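Local coordinates for N-terminal acetyltransferase-like protein (Chaetomium thermophilum, PDB 5NNP), which is probably the TPR-repeat auxiliary subunit of an N-terminal acetyltransferase A complex, a helical scaffold that holds its partner acetyltransferase subunit, at residues A[170-173]-A[174-178]; A[204-207]-A[208-211]; A[219-222]-A[223-226]. All coordinates share one frame; numbering follows the deposited sequence.

Interaction 1. Residues A[170-173]-A[174-178]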
loop_
_atom_site.group_PDB
_atom_site.type_symbol
_atom_site.label_atom_id
_atom_site.label_comp_id
_atom_site.label_asym_id
_atom_site.label_seq_id
_atom_site.Cartn_x
_atom_site.Cartn_y
_atom_site.Cartn_z
ATOM N N THR A 170 14.575 -14.066 24.096
ATOM C CA THR A 170 14.457 -14.727 25.377
ATOM C C THR A 170 15.635 -14.380 26.286
ATOM O O THR A 170 15.480 -14.299 27.510
ATOM C CB THR A 170 14.384 -16.251 25.234
ATOM O OG1 THR A 170 13.234 -16.616 24.458
ATOM C CG2 THR A 170 14.310 -16.903 26.626
ATOM N N THR A 171 16.813 -14.178 25.702
ATOM C CA THR A 171 17.987 -13.859 26.515
ATOM C C THR A 171 17.755 -12.547 27.249
ATOM O O THR A 171 18.044 -12.443 28.444
ATOM C CB THR A 171 19.276 -13.782 25.671
ATOM O OG1 THR A 171 19.589 -15.092 25.187
ATOM C CG2 THR A 171 20.449 -13.289 26.507
ATOM N N TYR A 172 17.193 -11.564 26.546
ATOM C CA TYR A 172 16.865 -10.296 27.183
ATOM C C TYR A 172 15.900 -10.489 28.348
ATOM O O TYR A 172 16.177 -10.048 29.467
ATOM C CB TYR A 172 16.267 -9.284 26.201
ATOM C CG TYR A 172 16.031 -7.990 26.919
ATOM C CD1 TYR A 172 17.066 -7.095 27.099
ATOM C CD2 TYR A 172 14.810 -7.704 27.509
ATOM C CE1 TYR A 172 16.888 -5.933 27.804
ATOM C CE2 TYR A 172 14.620 -6.538 28.219
ATOM C CZ TYR A 172 15.667 -5.657 28.361
ATOM O OH TYR A 172 15.514 -4.486 29.065
ATOM N N GLU A 173 14.777 -11.152 28.083
ATOM C CA GLU A 173 13.771 -11.399 29.111
ATOM C C GLU A 173 14.357 -12.062 30.344
ATOM O O GLU A 173 13.915 -11.832 31.466
ATOM C CB GLU A 173 12.649 -12.279 28.577
ATOM C CG GLU A 173 11.792 -11.666 27.487
ATOM C CD GLU A 173 10.672 -12.597 27.076
ATOM O OE1 GLU A 173 10.345 -12.665 25.874
ATOM O OE2 GLU A 173 10.119 -13.275 27.964
ATOM N N LYS A 174 15.361 -12.898 30.133
ATOM C CA LYS A 174 15.961 -13.625 31.237
ATOM C C LYS A 174 16.885 -12.727 32.056
ATOM O O LYS A 174 17.242 -13.080 33.184
ATOM C CB LYS A 174 16.716 -14.858 30.721
ATOM C CG LYS A 174 15.828 -16.077 30.453
ATOM C CD LYS A 174 16.675 -17.309 30.136
ATOM C CE LYS A 174 15.821 -18.501 29.698
ATOM N NZ LYS A 174 16.717 -19.651 29.350
ATOM N N SER A 175 17.274 -11.570 31.509
ATOM C CA SER A 175 18.096 -10.657 32.309
ATOM C C SER A 175 17.255 -9.826 33.280
ATOM O O SER A 175 17.772 -9.306 34.272
ATOM C CB SER A 175 18.928 -9.736 31.426
ATOM O OG SER A 175 18.115 -9.033 30.509
ATOM N N LEU A 176 15.960 -9.718 33.009
ATOM C CA LEU A 176 15.078 -8.928 33.864
ATOM C C LEU A 176 15.017 -9.480 35.273
ATOM O O LEU A 176 14.620 -10.623 35.474
ATOM C CB LEU A 176 13.668 -8.862 33.288
ATOM C CG LEU A 176 13.625 -8.124 31.962
ATOM C CD1 LEU A 176 12.203 -8.038 31.449
ATOM C CD2 LEU A 176 14.246 -6.756 32.181
ATOM N N THR A 177 15.417 -8.655 36.238
ATOM C CA THR A 177 15.327 -9.004 37.652
ATOM C C THR A 177 13.901 -8.868 38.156
ATOM O O THR A 177 13.455 -9.650 38.989
ATOM C CB THR A 177 16.231 -8.110 38.513
ATOM O OG1 THR A 177 15.721 -6.768 38.506
ATOM C CG2 THR A 177 17.655 -8.115 37.977
ATOM N N THR A 178 13.193 -7.860 37.655
ATOM C CA THR A 178 11.807 -7.615 38.055
ATOM C C THR A 178 10.853 -7.690 36.869
ATOM O O THR A 178 11.151 -7.176 35.800
ATOM C CB THR A 178 11.655 -6.243 38.712
ATOM O OG1 THR A 178 12.604 -6.126 39.775
ATOM C CG2 THR A 178 10.263 -6.084 39.275
#
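Thr170 and Lys174 meet one turn apart at the C-terminal end of helix 162-175, in an all-helical array of the tetratricopeptide-repeat class. Lys174 N donates to Thr170 O over 3.0 Å, and the extended lysine chain leads outward and crosses the threonine side chain at a slant, its CE 3.8 Å from Thr170 CG2. That methyl faces the lysine because it stands anti to the backbone N (the first torsion, to OG1, is -61°), while OG1 turns away to Lys194 and Glu166 O. Near the end the bonding is mixed: Ser175 N goes mainly to Tyr172 O at 2.8 Å, the donor lying well out of the carbonyl plane, with a weak bond to Thr171 O, and Leu176 N bonds weakly to Glu173 O. Ser175 OG sits over one face of the tyrosine ring, offset toward its rim. A chi1 of -177° carries that ring outward from the helix, where its far end meets Leu176; it also meets Trp149 of helix 146-159. Leu176, in the turn that follows, crosses the phenol at an angle, with its CD2 methyl 4.0 Å from Tyr172 CE2 and 4.1 Å from Tyr172 OH.

Interaction 2. Residues A[204-207]-A[208-211]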
loop_
_atom_site.group_PDB
_atom_site.type_symbol
_atom_site.label_atom_id
_atom_site.label_comp_id
_atom_site.label_asym_id
_atom_site.label_seq_id
_atom_site.Cartn_x
_atom_site.Cartn_y
_atom_site.Cartn_z
ATOM N N ILE A 204 2.952 -24.513 16.578
ATOM C CA ILE A 204 1.686 -23.930 16.990
ATOM C C ILE A 204 1.330 -24.354 18.411
ATOM O O ILE A 204 0.746 -23.597 19.177
ATOM C CB ILE A 204 0.553 -24.319 16.025
ATOM C CG1 ILE A 204 0.895 -23.851 14.607
ATOM C CG2 ILE A 204 -0.758 -23.714 16.481
ATOM C CD1 ILE A 204 1.235 -22.388 14.523
ATOM N N GLU A 205 1.695 -25.571 18.763
ATOM C CA GLU A 205 1.484 -26.053 20.116
ATOM C C GLU A 205 2.177 -25.145 21.139
ATOM O O GLU A 205 1.605 -24.775 22.159
ATOM C CB GLU A 205 2.000 -27.485 20.234
ATOM C CG GLU A 205 1.910 -28.073 21.623
ATOM C CD GLU A 205 0.493 -28.427 21.999
ATOM O OE1 GLU A 205 -0.285 -28.755 21.081
ATOM O OE2 GLU A 205 0.160 -28.373 23.202
ATOM N N ARG A 206 3.420 -24.785 20.861
ATOM C CA ARG A 206 4.198 -24.016 21.814
ATOM C C ARG A 206 3.766 -22.560 21.851
ATOM O O ARG A 206 3.786 -21.925 22.909
ATOM C CB ARG A 206 5.679 -24.107 21.477
ATOM C CG ARG A 206 6.583 -23.872 22.659
ATOM C CD ARG A 206 8.005 -24.143 22.275
ATOM N NE ARG A 206 8.757 -22.918 22.024
ATOM C CZ ARG A 206 9.366 -22.643 20.879
ATOM N NH1 ARG A 206 9.307 -23.498 19.861
ATOM N NH2 ARG A 206 10.043 -21.519 20.758
ATOM N N ALA A 207 3.382 -22.034 20.695
ATOM C CA ALA A 207 2.958 -20.648 20.597
ATOM C C ALA A 207 1.675 -20.394 21.392
ATOM O O ALA A 207 1.508 -19.321 21.990
ATOM C CB ALA A 207 2.773 -20.251 19.131
ATOM N N LEU A 208 0.766 -21.364 21.395
ATOM C CA LEU A 208 -0.467 -21.227 22.165
ATOM C C LEU A 208 -0.142 -21.237 23.657
ATOM O O LEU A 208 -0.644 -20.429 24.440
ATOM C CB LEU A 208 -1.457 -22.346 21.830
ATOM C CG LEU A 208 -2.802 -22.222 22.556
ATOM C CD1 LEU A 208 -3.421 -20.857 22.297
ATOM C CD2 LEU A 208 -3.752 -23.319 22.147
ATOM N N GLN A 209 0.713 -22.173 24.032
ATOM C CA GLN A 209 1.244 -22.261 25.378
ATOM C C GLN A 209 1.886 -20.936 25.813
ATOM O O GLN A 209 1.641 -20.451 26.923
ATOM C CB GLN A 209 2.246 -23.414 25.445
ATOM C CG GLN A 209 3.143 -23.435 26.674
ATOM C CD GLN A 209 4.284 -24.448 26.548
ATOM O OE1 GLN A 209 4.171 -25.448 25.832
ATOM N NE2 GLN A 209 5.391 -24.185 27.241
ATOM N N HIS A 210 2.695 -20.347 24.935
ATOM C CA HIS A 210 3.385 -19.099 25.258
ATOM C C HIS A 210 2.407 -17.937 25.284
ATOM O O HIS A 210 2.573 -16.989 26.049
ATOM C CB HIS A 210 4.512 -18.825 24.258
ATOM C CG HIS A 210 5.159 -17.485 24.422
ATOM N ND1 HIS A 210 4.862 -16.405 23.612
ATOM C CD2 HIS A 210 6.098 -17.050 25.296
ATOM C CE1 HIS A 210 5.588 -15.366 23.982
ATOM N NE2 HIS A 210 6.348 -15.732 25.001
ATOM N N LEU A 211 1.385 -18.021 24.438
ATOM C CA LEU A 211 0.358 -16.994 24.383
ATOM C C LEU A 211 -0.354 -16.903 25.704
ATOM O O LEU A 211 -0.401 -15.842 26.315
ATOM C CB LEU A 211 -0.658 -17.281 23.291
ATOM C CG LEU A 211 -1.564 -16.084 23.014
ATOM C CD1 LEU A 211 -0.765 -14.960 22.310
ATOM C CD2 LEU A 211 -2.799 -16.491 22.201
#
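Residues Ile204 to Leu211 form a local, one-turn contact within helix 204-214, partly buried in the helical array, and the backbone carries most of it. Leu208 N bonds to Ile204 O at 3.1 Å, His210 N to Arg206 O at 2.8 Å and Leu211 N to Ala207 O at 2.8 Å; the bond from Gln209 N to Glu205 O is weak. The side chains touch this ladder chiefly through their first carbons: Gln209 CB lies 3.3 Å from Arg206 O, and Leu211 CB is 3.2 Å from Ala207 O. Farther out, Arg206 and Gln209 come together loosely, the arginine CG 4.3 Å from the amide OE1. In His210 a chi1 of 173° puts the imidazole on the side away from the backbone N, so that it leaves this turn, and ND1 is hydrogen-bonded by Asn195 ND2, which also bonds to Ala207 O. Arg206 carries its charge off the helix: NH2 pairs with Glu166 and NH1 with Asp203, two salt bridges that would fix the guanidinium at both of these nitrogens. Helix 185-200 packs on Arg206, Ala207, His210 and Leu211, whereas helix 221-234 receives Ile204, Ala207, Leu208 and Leu211; the small Ala207 touches Ile198 of the former and Tyr231 of the latter, so the turn joins its preceding and following helices.

Interaction 3. Residues A[219-222]-A[223-226]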
loop_
_atom_site.group_PDB
_atom_site.type_symbol
_atom_site.label_atom_id
_atom_site.label_comp_id
_atom_site.label_asym_id
_atom_site.label_seq_id
_atom_site.Cartn_x
_atom_site.Cartn_y
_atom_site.Cartn_z
ATOM N N LEU A 219 -1.334 -5.587 25.801
ATOM C CA LEU A 219 -2.219 -4.446 25.583
ATOM C C LEU A 219 -2.916 -4.502 24.223
ATOM O O LEU A 219 -4.024 -4.003 24.059
ATOM C CB LEU A 219 -1.429 -3.144 25.726
ATOM C CG LEU A 219 -0.788 -2.991 27.114
ATOM C CD1 LEU A 219 0.050 -1.737 27.225
ATOM C CD2 LEU A 219 -1.826 -3.008 28.188
ATOM N N ASP A 220 -2.259 -5.115 23.247
ATOM C CA ASP A 220 -2.856 -5.298 21.941
ATOM C C ASP A 220 -3.895 -6.417 22.023
ATOM O O ASP A 220 -3.598 -7.574 21.731
ATOM C CB ASP A 220 -1.767 -5.611 20.906
ATOM C CG ASP A 220 -2.292 -5.601 19.475
ATOM O OD1 ASP A 220 -3.525 -5.606 19.288
ATOM O OD2 ASP A 220 -1.469 -5.601 18.535
ATOM N N ARG A 221 -5.115 -6.066 22.419
ATOM C CA ARG A 221 -6.133 -7.062 22.752
ATOM C C ARG A 221 -6.594 -7.895 21.548
ATOM O O ARG A 221 -6.765 -9.114 21.653
ATOM C CB ARG A 221 -7.341 -6.383 23.405
ATOM C CG ARG A 221 -7.098 -5.866 24.835
ATOM C CD ARG A 221 -6.498 -6.912 25.770
ATOM N NE ARG A 221 -7.272 -8.151 25.856
ATOM C CZ ARG A 221 -6.759 -9.325 26.233
ATOM N NH1 ARG A 221 -5.465 -9.420 26.555
ATOM N NH2 ARG A 221 -7.533 -10.411 26.279
ATOM N N LEU A 222 -6.786 -7.241 20.407
ATOM C CA LEU A 222 -7.196 -7.935 19.188
ATOM C C LEU A 222 -6.177 -8.991 18.735
ATOM O O LEU A 222 -6.541 -10.066 18.245
ATOM C CB LEU A 222 -7.427 -6.927 18.063
ATOM C CG LEU A 222 -7.773 -7.525 16.700
ATOM C CD1 LEU A 222 -9.160 -8.147 16.725
ATOM C CD2 LEU A 222 -7.662 -6.483 15.589
ATOM N N ALA A 223 -4.898 -8.673 18.889
ATOM C CA ALA A 223 -3.851 -9.592 18.496
ATOM C C ALA A 223 -3.910 -10.866 19.334
ATOM O O ALA A 223 -3.848 -11.974 18.793
ATOM C CB ALA A 223 -2.503 -8.934 18.626
ATOM N N VAL A 224 -4.029 -10.708 20.653
ATOM C CA VAL A 224 -4.115 -11.858 21.541
ATOM C C VAL A 224 -5.339 -12.684 21.160
ATOM O O VAL A 224 -5.291 -13.909 21.109
ATOM C CB VAL A 224 -4.194 -11.444 23.028
ATOM C CG1 VAL A 224 -4.579 -12.629 23.908
ATOM C CG2 VAL A 224 -2.879 -10.871 23.499
ATOM N N MET A 225 -6.436 -12.009 20.862
ATOM C CA MET A 225 -7.673 -12.720 20.584
ATOM C C MET A 225 -7.628 -13.454 19.254
ATOM O O MET A 225 -8.166 -14.554 19.140
ATOM C CB MET A 225 -8.853 -11.756 20.615
ATOM C CG MET A 225 -9.170 -11.260 22.003
ATOM S SD MET A 225 -10.566 -10.128 22.001
ATOM C CE MET A 225 -10.447 -9.547 23.706
ATOM N N GLU A 226 -6.991 -12.848 18.254
ATOM C CA GLU A 226 -6.917 -13.474 16.940
ATOM C C GLU A 226 -5.901 -14.618 16.908
ATOM O O GLU A 226 -6.168 -15.668 16.316
ATOM C CB GLU A 226 -6.598 -12.432 15.869
ATOM C CG GLU A 226 -7.821 -11.612 15.457
ATOM C CD GLU A 226 -7.597 -10.801 14.204
ATOM O OE1 GLU A 226 -6.419 -10.547 13.868
ATOM O OE2 GLU A 226 -8.600 -10.412 13.556
#
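A first torsion of -171° swings the Asp220 carboxylate over the first turn of helix 221-234, where its OD1 accepts a weak capping bond from Ala223 N at 3.4 Å. The Ala223 methyl fits against the same group, its CB 3.4 Å from Asp220 CG. Asp220 O adds weak bonds from Ala223 N and Val224 N, while OD2 makes a salt bridge with Arg538. Were Asp220 replaced by an alanine, Ala223 N would probably lose its side-chain cap and Arg538 one salt-bridge partner. In Arg221, bends at chi2 and chi3 (-51° and -55°) fold the chain back, which lays one guanidinium face over Val224 CB and brings NH2 to 4.0 Å from Met225 CE; NH1 is held by Lys216 O. The extended Met225 passes close to the backbone, CG 3.2 Å from Arg221 O. One residue on, Leu222 CD1 rests 3.9 Å from Glu226 CG, and the Glu226 carboxylate continues to Tyr258. Regular helical bonds take over at Met225 N to Arg221 O, 3.0 Å, and Glu226 N to Leu222 O, 2.8 Å. Another protein chain packs on Asp220, Arg221 and Leu222, which places this helix start at a subunit interface. The Asp220 carboxylate over Ala223 N is the side-chain N-cap of helix 221-234, with aspartate at the N-cap position.

How the interactions relate
The three contacts follow one another along the chain without overlapping, and all lie on the same side of its centre. Interaction 1 closes helix 162-175, interaction 2 starts helix 204-214 and interaction 3 starts helix 221-234; helix 185-200 intervenes between the first two and touches all three sites. Interactions 1 and 2 have centres about 20 Å apart and do not touch, interactions 1 and 3 about 23 Å. Interactions 2 and 3, with centres about 15 Å apart, meet directly where Leu211 CD2 packs 3.8 Å from Val224 O. The series thus steps through neighbouring helices of the array, from a surface helix end to one touched by another protein chain.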